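PDB 5CQF: L-lysine 6-monooxygenase from Pseudomonas syringae pv. tomato, which probably uses FAD and NADPH to hydroxylate the side-chain amine of L-lysine, an early step in siderophore biosynthesis. Local coordinates for residues 13-24 against 159-168; 136-147 against 360-368. One frame throughout, in Å; residues are numbered along the deposited sequence.

Interaction 1 (13-24 against 159-168)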
loop_
_atom_site.group_PDB
_atom_site.type_symbol
_atom_site.label_atom_id
_atom_site.label_comp_id
_atom_site.label_asym_id
_atom_site.label_seq_id
_atom_site.Cartn_x
_atom_site.Cartn_y
_atom_site.Cartn_z
ATOM N N HIS A 13 -18.188 37.705 34.511
ATOM C CA HIS A 13 -18.568 38.290 33.187
ATOM C C HIS A 13 -17.398 38.306 32.195
ATOM O O HIS A 13 -16.375 38.953 32.447
ATOM C CB HIS A 13 -19.125 39.720 33.346
ATOM C CG HIS A 13 -19.973 40.167 32.189
ATOM N ND1 HIS A 13 -19.448 40.483 30.951
ATOM C CD2 HIS A 13 -21.315 40.331 32.078
ATOM C CE1 HIS A 13 -20.427 40.821 30.130
ATOM N NE2 HIS A 13 -21.571 40.737 30.789
ATOM N N SER A 14 -17.549 37.594 31.076
ATOM C CA SER A 14 -16.596 37.676 29.957
ATOM C C SER A 14 -17.375 37.888 28.673
ATOM O O SER A 14 -18.582 37.651 28.643
ATOM C CB SER A 14 -15.750 36.405 29.858
ATOM O OG SER A 14 -16.556 35.245 29.991
ATOM N N ASP A 15 -16.693 38.332 27.618
ATOM C CA ASP A 15 -17.356 38.591 26.326
ATOM C C ASP A 15 -18.055 37.358 25.752
ATOM O O ASP A 15 -19.044 37.475 25.036
ATOM C CB ASP A 15 -16.361 39.100 25.284
ATOM C CG ASP A 15 -15.667 40.375 25.711
ATOM O OD1 ASP A 15 -16.371 41.310 26.161
ATOM O OD2 ASP A 15 -14.417 40.431 25.592
ATOM N N ALA A 16 -17.517 36.183 26.056
ATOM C CA ALA A 16 -18.114 34.942 25.634
ATOM C C ALA A 16 -17.796 33.808 26.603
ATOM O O ALA A 16 -16.792 33.853 27.321
ATOM C CB ALA A 16 -17.625 34.592 24.243
ATOM N N ILE A 17 -18.668 32.803 26.611
ATOM C CA ILE A 17 -18.417 31.553 27.318
ATOM C C ILE A 17 -18.567 30.414 26.330
ATOM O O ILE A 17 -19.545 30.349 25.566
ATOM C CB ILE A 17 -19.392 31.322 28.488
ATOM C CG1 ILE A 17 -19.301 32.441 29.541
ATOM C CG2 ILE A 17 -19.130 29.976 29.149
ATOM C CD1 ILE A 17 -18.075 32.363 30.426
ATOM N N CYS A 18 -17.583 29.522 26.334
ATOM C CA CYS A 18 -17.637 28.290 25.543
ATOM C C CYS A 18 -17.809 27.137 26.498
ATOM O O CYS A 18 -17.043 27.017 27.455
ATOM C CB CYS A 18 -16.354 28.094 24.747
ATOM S SG CYS A 18 -16.270 26.529 23.806
ATOM N N ILE A 19 -18.812 26.302 26.268
ATOM C CA ILE A 19 -18.990 25.129 27.099
ATOM C C ILE A 19 -18.346 23.944 26.384
ATOM O O ILE A 19 -18.763 23.573 25.301
ATOM C CB ILE A 19 -20.470 24.840 27.395
ATOM C CG1 ILE A 19 -21.093 26.018 28.153
ATOM C CG2 ILE A 19 -20.599 23.616 28.289
ATOM C CD1 ILE A 19 -22.590 25.898 28.345
ATOM N N GLY A 20 -17.339 23.355 27.032
ATOM C CA GLY A 20 -16.627 22.192 26.534
ATOM C C GLY A 20 -15.203 22.589 26.225
ATOM O O GLY A 20 -14.954 23.609 25.562
ATOM N N PHE A 21 -14.248 21.804 26.707
ATOM C CA PHE A 21 -12.870 21.987 26.274
ATOM C C PHE A 21 -12.289 20.685 25.744
ATOM O O PHE A 21 -11.141 20.338 26.022
ATOM C CB PHE A 21 -11.999 22.595 27.377
ATOM C CG PHE A 21 -10.852 23.398 26.855
ATOM C CD1 PHE A 21 -11.078 24.535 26.122
ATOM C CD2 PHE A 21 -9.550 23.028 27.115
ATOM C CE1 PHE A 21 -10.031 25.304 25.645
ATOM C CE2 PHE A 21 -8.488 23.780 26.633
ATOM C CZ PHE A 21 -8.730 24.923 25.888
ATOM N N GLY A 22 -13.090 19.983 24.952
ATOM C CA GLY A 22 -12.589 18.920 24.102
ATOM C C GLY A 22 -12.001 19.531 22.845
ATOM O O GLY A 22 -11.787 20.739 22.782
ATOM N N PRO A 23 -11.720 18.701 21.827
ATOM C CA PRO A 23 -11.050 19.198 20.634
ATOM C C PRO A 23 -11.712 20.433 20.041
ATOM O O PRO A 23 -11.036 21.379 19.645
ATOM C CB PRO A 23 -11.170 18.029 19.672
ATOM C CG PRO A 23 -11.220 16.834 20.540
ATOM C CD PRO A 23 -11.894 17.241 21.795
ATOM N N ALA A 24 -13.037 20.438 19.995
ATOM C CA ALA A 24 -13.748 21.556 19.411
ATOM C C ALA A 24 -13.435 22.864 20.126
ATOM O O ALA A 24 -13.111 23.865 19.473
ATOM C CB ALA A 24 -15.246 21.276 19.415
ATOM N N PHE A 159 -21.693 32.499 35.735
ATOM C CA PHE A 159 -21.038 33.348 34.728
ATOM C C PHE A 159 -22.039 33.953 33.767
ATOM O O PHE A 159 -22.991 33.294 33.346
ATOM C CB PHE A 159 -20.010 32.557 33.930
ATOM C CG PHE A 159 -19.081 31.755 34.776
ATOM C CD1 PHE A 159 -19.426 30.481 35.181
ATOM C CD2 PHE A 159 -17.855 32.272 35.167
ATOM C CE1 PHE A 159 -18.573 29.731 35.968
ATOM C CE2 PHE A 159 -16.992 31.526 35.954
ATOM C CZ PHE A 159 -17.350 30.252 36.356
ATOM N N ALA A 160 -21.797 35.206 33.403
ATOM C CA ALA A 160 -22.744 35.984 32.613
ATOM C C ALA A 160 -22.136 36.393 31.281
ATOM O O ALA A 160 -20.959 36.771 31.221
ATOM C CB ALA A 160 -23.184 37.214 33.393
ATOM N N THR A 161 -22.936 36.327 30.218
ATOM C CA THR A 161 -22.443 36.644 28.884
ATOM C C THR A 161 -23.584 36.880 27.917
ATOM O O THR A 161 -24.666 36.345 28.104
ATOM C CB THR A 161 -21.567 35.490 28.343
ATOM O OG1 THR A 161 -20.884 35.914 27.164
ATOM C CG2 THR A 161 -22.428 34.278 28.008
ATOM N N ARG A 162 -23.334 37.672 26.880
ATOM C CA ARG A 162 -24.239 37.767 25.724
ATOM C C ARG A 162 -23.891 36.739 24.626
ATOM O O ARG A 162 -24.639 36.586 23.652
ATOM C CB ARG A 162 -24.168 39.174 25.098
ATOM C CG ARG A 162 -24.672 40.327 25.955
ATOM C CD ARG A 162 -24.623 41.653 25.187
ATOM N NE ARG A 162 -24.829 42.833 26.050
ATOM C CZ ARG A 162 -26.005 43.427 26.315
ATOM N NH1 ARG A 162 -27.154 42.993 25.793
ATOM N NH2 ARG A 162 -26.032 44.483 27.121
ATOM N N ASN A 163 -22.745 36.062 24.741
ATOM C CA ASN A 163 -22.255 35.236 23.641
ATOM C C ASN A 163 -21.897 33.850 24.105
ATOM O O ASN A 163 -20.992 33.685 24.908
ATOM C CB ASN A 163 -21.077 35.924 22.979
ATOM C CG ASN A 163 -21.480 37.256 22.369
ATOM O OD1 ASN A 163 -22.337 37.297 21.472
ATOM N ND2 ASN A 163 -20.916 38.349 22.876
ATOM N N LEU A 164 -22.635 32.855 23.618
ATOM C CA LEU A 164 -22.513 31.502 24.137
ATOM C C LEU A 164 -22.158 30.510 23.028
ATOM O O LEU A 164 -22.778 30.521 21.968
ATOM C CB LEU A 164 -23.831 31.081 24.784
ATOM C CG LEU A 164 -23.818 29.707 25.475
ATOM C CD1 LEU A 164 -22.973 29.746 26.738
ATOM C CD2 LEU A 164 -25.220 29.218 25.795
ATOM N N VAL A 165 -21.165 29.654 23.278
ATOM C CA VAL A 165 -20.788 28.591 22.338
ATOM C C VAL A 165 -20.957 27.247 23.025
ATOM O O VAL A 165 -20.456 27.047 24.124
ATOM C CB VAL A 165 -19.333 28.756 21.855
ATOM C CG1 VAL A 165 -18.976 27.675 20.837
ATOM C CG2 VAL A 165 -19.128 30.143 21.253
ATOM N N LEU A 166 -21.690 26.332 22.399
ATOM C CA LEU A 166 -21.863 25.002 22.973
ATOM C C LEU A 166 -21.010 24.074 22.196
ATOM O O LEU A 166 -21.251 23.909 21.032
ATOM C CB LEU A 166 -23.299 24.517 22.874
ATOM C CG LEU A 166 -24.204 24.831 24.059
ATOM C CD1 LEU A 166 -24.438 26.315 24.138
ATOM C CD2 LEU A 166 -25.512 24.078 23.871
ATOM N N SER A 167 -20.018 23.493 22.867
ATOM C CA SER A 167 -18.970 22.649 22.272
ATOM C C SER A 167 -18.874 21.397 23.111
ATOM O O SER A 167 -17.778 20.887 23.342
ATOM C CB SER A 167 -17.585 23.354 22.313
ATOM O OG SER A 167 -17.452 24.425 21.382
ATOM N N SER A 168 -20.016 20.946 23.623
ATOM C CA SER A 168 -20.080 19.799 24.546
ATOM C C SER A 168 -20.631 18.557 23.823
ATOM O O SER A 168 -20.291 17.432 24.193
ATOM C CB SER A 168 -20.909 20.152 25.797
ATOM O OG SER A 168 -21.865 21.169 25.531
HETATM O O HOH W 1 -15.331 20.587 23.117
#
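Ile17 and Ile19 are joined to residues 163-167 by four backbone hydrogen bonds of a parallel pairing: Ile17 N to Asn163 O (3.0 Å), Val165 N to Ile17 O, Ile19 N to Val165 O (2.8 Å) and Ser167 N to Ile19 O, the last more bent at 140°. Branched and bulky apolar residues suit these buried inner strands. Ile17 and Ile19 share one face of the sheet with Leu164 and Leu166, while Cys18 and Val165 lie on the other. Ile17 can be followed outward. Its CB lies 4.3 Å from Leu164 CD1; CG1, anti to the carbonyl carbon (chi1 -60°), comes 3.9 Å from Thr161 CG2; and the terminal CD1 ends against Phe159 CB at 4.0 Å. Both ends of the buried Asn163 amide are hydrogen-bonded: ND2 donates to Asp15 O (3.0 Å), which lies in the amide plane, and OD1 accepts from Asn393 ND2. Thr161 OG1 accepts from Asn163 N, an ST turn where the chain bends into the strand. At Gly20, positive phi (114°) and nearby Ser167 O leave no room for a CB. Gly20 and Gly22 fit a GxGxxG strand-turn-helix, consistent with the dinucleotide-binding Rossmann fold of FAD-dependent monooxygenases.

Interaction 2 (136-147 against 360-368)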
loop_
_atom_site.group_PDB
_atom_site.type_symbol
_atom_site.label_atom_id
_atom_site.label_comp_id
_atom_site.label_asym_id
_atom_site.label_seq_id
_atom_site.Cartn_x
_atom_site.Cartn_y
_atom_site.Cartn_z
ATOM N N THR A 136 -24.726 22.914 34.974
ATOM C CA THR A 136 -25.913 22.229 35.428
ATOM C C THR A 136 -27.141 22.892 34.823
ATOM O O THR A 136 -28.103 22.206 34.456
ATOM C CB THR A 136 -26.008 22.262 36.959
ATOM O OG1 THR A 136 -26.018 23.622 37.415
ATOM C CG2 THR A 136 -24.826 21.532 37.573
ATOM N N GLU A 137 -27.106 24.221 34.713
ATOM C CA GLU A 137 -28.206 24.971 34.092
ATOM C C GLU A 137 -27.720 26.284 33.465
ATOM O O GLU A 137 -26.664 26.797 33.828
ATOM C CB GLU A 137 -29.318 25.236 35.129
ATOM C CG GLU A 137 -28.784 25.389 36.550
ATOM C CD GLU A 137 -29.845 25.725 37.576
ATOM O OE1 GLU A 137 -29.571 26.594 38.436
ATOM O OE2 GLU A 137 -30.936 25.117 37.525
ATOM N N ILE A 138 -28.489 26.792 32.505
ATOM C CA ILE A 138 -28.279 28.124 31.933
ATOM C C ILE A 138 -29.573 28.950 32.068
ATOM O O ILE A 138 -30.570 28.654 31.395
ATOM C CB ILE A 138 -27.879 28.058 30.439
ATOM C CG1 ILE A 138 -26.631 27.188 30.242
ATOM C CG2 ILE A 138 -27.637 29.457 29.881
ATOM C CD1 ILE A 138 -26.084 27.165 28.825
ATOM N N ASP A 139 -29.546 29.996 32.903
ATOM C CA ASP A 139 -30.754 30.811 33.206
ATOM C C ASP A 139 -30.823 32.104 32.386
ATOM O O ASP A 139 -29.819 32.781 32.195
ATOM C CB ASP A 139 -30.822 31.153 34.703
ATOM C CG ASP A 139 -31.096 29.931 35.573
ATOM O OD1 ASP A 139 -32.016 29.145 35.241
ATOM O OD2 ASP A 139 -30.402 29.756 36.600
ATOM N N PRO A 140 -32.019 32.460 31.910
ATOM C CA PRO A 140 -32.129 33.727 31.182
ATOM C C PRO A 140 -32.007 34.941 32.101
ATOM O O PRO A 140 -32.093 34.816 33.326
ATOM C CB PRO A 140 -33.533 33.665 30.565
ATOM C CG PRO A 140 -34.305 32.752 31.467
ATOM C CD PRO A 140 -33.309 31.749 32.004
ATOM N N VAL A 141 -31.776 36.099 31.489
ATOM C CA VAL A 141 -31.766 37.386 32.174
ATOM C C VAL A 141 -32.552 38.339 31.263
ATOM O O VAL A 141 -32.073 38.706 30.183
ATOM C CB VAL A 141 -30.324 37.904 32.393
ATOM C CG1 VAL A 141 -30.315 39.225 33.157
ATOM C CG2 VAL A 141 -29.472 36.862 33.117
ATOM N N ILE A 142 -33.775 38.686 31.683
ATOM C CA ILE A 142 -34.660 39.591 30.944
ATOM C C ILE A 142 -34.632 40.951 31.641
ATOM O O ILE A 142 -34.501 41.028 32.878
ATOM C CB ILE A 142 -36.120 39.088 30.928
ATOM C CG1 ILE A 142 -36.194 37.632 30.449
ATOM C CG2 ILE A 142 -36.992 39.986 30.056
ATOM C CD1 ILE A 142 -36.130 36.601 31.554
ATOM N N ARG A 143 -34.749 42.024 30.860
ATOM C CA ARG A 143 -34.607 43.369 31.416
ATOM C C ARG A 143 -35.708 44.327 30.970
ATOM O O ARG A 143 -36.366 44.955 31.816
ATOM C CB ARG A 143 -33.202 43.929 31.122
ATOM C CG ARG A 143 -32.096 43.361 32.024
ATOM C CD ARG A 143 -32.467 43.586 33.487
ATOM N NE ARG A 143 -31.591 42.995 34.503
ATOM C CZ ARG A 143 -31.963 42.066 35.391
ATOM N NH1 ARG A 143 -31.085 41.631 36.295
ATOM N NH2 ARG A 143 -33.201 41.560 35.390
ATOM N N ASN A 144 -35.912 44.428 29.657
ATOM C CA ASN A 144 -36.968 45.276 29.103
ATOM C C ASN A 144 -38.035 44.428 28.427
ATOM O O ASN A 144 -38.532 44.782 27.364
ATOM C CB ASN A 144 -36.354 46.281 28.110
ATOM C CG ASN A 144 -37.212 47.531 27.908
ATOM O OD1 ASN A 144 -38.393 47.582 28.286
ATOM N ND2 ASN A 144 -36.611 48.554 27.304
ATOM N N GLY A 145 -38.386 43.303 29.042
ATOM C CA GLY A 145 -39.255 42.315 28.393
ATOM C C GLY A 145 -38.590 41.570 27.236
ATOM O O GLY A 145 -39.269 40.887 26.459
ATOM N N ARG A 146 -37.265 41.695 27.126
ATOM C CA ARG A 146 -36.484 41.042 26.069
ATOM C C ARG A 146 -35.194 40.467 26.688
ATOM O O ARG A 146 -34.652 41.039 27.645
ATOM C CB ARG A 146 -36.171 42.033 24.929
ATOM C CG ARG A 146 -37.404 42.543 24.169
ATOM C CD ARG A 146 -37.060 43.328 22.896
ATOM N NE ARG A 146 -36.734 42.463 21.750
ATOM C CZ ARG A 146 -36.207 42.871 20.588
ATOM N NH1 ARG A 146 -35.924 44.153 20.374
ATOM N NH2 ARG A 146 -35.955 41.982 19.629
ATOM N N LEU A 147 -34.731 39.331 26.162
ATOM C CA LEU A 147 -33.552 38.639 26.716
ATOM C C LEU A 147 -32.246 39.376 26.382
ATOM O O LEU A 147 -31.916 39.538 25.204
ATOM C CB LEU A 147 -33.486 37.196 26.189
ATOM C CG LEU A 147 -32.261 36.326 26.531
ATOM C CD1 LEU A 147 -32.418 35.503 27.802
ATOM C CD2 LEU A 147 -31.974 35.419 25.347
ATOM N N LEU A 360 -29.152 21.750 27.970
ATOM C CA LEU A 360 -28.620 22.977 28.588
ATOM C C LEU A 360 -29.322 24.259 28.128
ATOM O O LEU A 360 -29.237 25.271 28.796
ATOM C CB LEU A 360 -27.101 23.110 28.367
ATOM C CG LEU A 360 -26.194 22.188 29.192
ATOM C CD1 LEU A 360 -24.728 22.456 28.883
ATOM C CD2 LEU A 360 -26.454 22.342 30.684
ATOM N N LEU A 361 -30.008 24.220 26.995
ATOM C CA LEU A 361 -30.756 25.373 26.525
ATOM C C LEU A 361 -32.249 25.329 26.886
ATOM O O LEU A 361 -33.018 26.155 26.399
ATOM C CB LEU A 361 -30.570 25.501 25.012
ATOM C CG LEU A 361 -29.131 25.799 24.621
ATOM C CD1 LEU A 361 -28.991 25.850 23.118
ATOM C CD2 LEU A 361 -28.673 27.110 25.215
ATOM N N SER A 362 -32.645 24.383 27.743
ATOM C CA SER A 362 -34.046 24.177 28.168
ATOM C C SER A 362 -34.743 25.458 28.542
ATOM O O SER A 362 -35.843 25.736 28.074
ATOM C CB SER A 362 -34.095 23.284 29.400
ATOM O OG SER A 362 -33.831 21.953 29.064
ATOM N N GLY A 363 -34.093 26.220 29.412
ATOM C CA GLY A 363 -34.674 27.439 29.982
ATOM C C GLY A 363 -34.711 28.635 29.047
ATOM O O GLY A 363 -35.315 29.660 29.379
ATOM N N LEU A 364 -34.076 28.529 27.878
ATOM C CA LEU A 364 -34.062 29.640 26.939
ATOM C C LEU A 364 -35.047 29.428 25.792
ATOM O O LEU A 364 -35.149 30.280 24.927
ATOM C CB LEU A 364 -32.647 29.903 26.402
ATOM C CG LEU A 364 -31.500 30.250 27.364
ATOM C CD1 LEU A 364 -31.700 31.618 27.988
ATOM C CD2 LEU A 364 -31.346 29.200 28.454
ATOM N N GLN A 365 -35.810 28.337 25.808
ATOM C CA GLN A 365 -36.761 28.037 24.725
ATOM C C GLN A 365 -37.612 29.201 24.222
ATOM O O GLN A 365 -37.794 29.339 23.015
ATOM C CB GLN A 365 -37.676 26.867 25.102
ATOM C CG GLN A 365 -36.962 25.535 24.999
ATOM C CD GLN A 365 -37.887 24.365 24.763
ATOM O OE1 GLN A 365 -38.759 24.398 23.883
ATOM N NE2 GLN A 365 -37.670 23.297 25.518
ATOM N N PRO A 366 -38.122 30.048 25.132
ATOM C CA PRO A 366 -38.953 31.164 24.669
ATOM C C PRO A 366 -38.256 32.177 23.760
ATOM O O PRO A 366 -38.949 32.868 23.024
ATOM C CB PRO A 366 -39.404 31.835 25.972
ATOM C CG PRO A 366 -39.337 30.748 26.990
ATOM C CD PRO A 366 -38.111 29.968 26.605
ATOM N N TRP A 367 -36.921 32.256 23.796
ATOM C CA TRP A 367 -36.153 33.173 22.935
ATOM C C TRP A 367 -35.463 32.456 21.769
ATOM O O TRP A 367 -34.678 33.059 21.050
ATOM C CB TRP A 367 -35.135 33.955 23.778
ATOM C CG TRP A 367 -35.835 34.695 24.866
ATOM C CD1 TRP A 367 -36.376 35.944 24.781
ATOM C CD2 TRP A 367 -36.170 34.199 26.168
ATOM N NE1 TRP A 367 -37.003 36.270 25.949
ATOM C CE2 TRP A 367 -36.902 35.220 26.822
ATOM C CE3 TRP A 367 -35.927 32.996 26.848
ATOM C CZ2 TRP A 367 -37.394 35.077 28.135
ATOM C CZ3 TRP A 367 -36.411 32.847 28.144
ATOM C CH2 TRP A 367 -37.139 33.888 28.778
ATOM N N LEU A 368 -35.782 31.182 21.558
ATOM C CA LEU A 368 -35.152 30.407 20.493
ATOM C C LEU A 368 -36.157 30.122 19.388
ATOM O O LEU A 368 -37.280 29.661 19.665
ATOM C CB LEU A 368 -34.615 29.074 21.029
ATOM C CG LEU A 368 -33.590 29.136 22.172
ATOM C CD1 LEU A 368 -33.299 27.736 22.696
ATOM C CD2 LEU A 368 -32.307 29.837 21.756
#
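Trp367 and Leu147 pack tightly. Leu147 CB sits over the five-membered ring, 3.6 Å from its centroid and 16° off the normal, a CH-pi contact; Pro366 CB covers the opposite face. With CG anti to the backbone N (chi1 174°), Leu147 sends CD2 to Trp367 CB and CD1 to Leu364 CD1, 4.0 Å away. The six-membered part of the indole reaches farther along the strand: CZ3 lies 3.8 Å from Pro140 CB, and CZ2 3.7 Å from Ile142 CG1, both approaching obliquely. A broad, flat side chain suits this place because it can meet three residues at once. The strand 137-142 and Leu147 belong to a beta hairpin whose first strand, 137-142, is the edge of a three-stranded antiparallel sheet, and the 3-10 segment 360-367 lies across one side of it. Ile138, Pro140 and Ile142 point to that segment, whereas Glu137, Asp139 and Val141 point away; Asp139 forms a salt bridge with Arg153. Toward the other end, Ile138 packs its CG2 against Leu364 CD2 (4.0 Å) and its CD1 against Leu360 CB (4.2 Å). No hydrogen bond crosses between the segments. The packing is sparser at the solvent side, where O of exposed Thr136 lies 4.1 Å from Leu360 CD2, and O of exposed Gly363 lies 3.9 Å from Pro140 CG.

From the N terminus the chain first lays down 16-19, then returns after more than 130 residues to place 163-166 beside it, closing the loop of interaction 1. Residues 136-147 lie inside that loop, but their partner 360-368 comes after it, so the two contacts cross rather than nest. Interaction 1 joins neighbouring strands of the five-stranded parallel sheet and, as 157-161 leads straight into 163-166, this sheet to the three-stranded antiparallel one, onto which interaction 2 fastens a late 3-10 segment. They meet in one apolar layer, where Ile138 CD1 lies 3.7 Å from Ile19 CD1 and Leu361 CD1 lies 4.0 Å from Leu166 CD2. The hairpin and 3-10 segment thus pack on the same face of the parallel sheet.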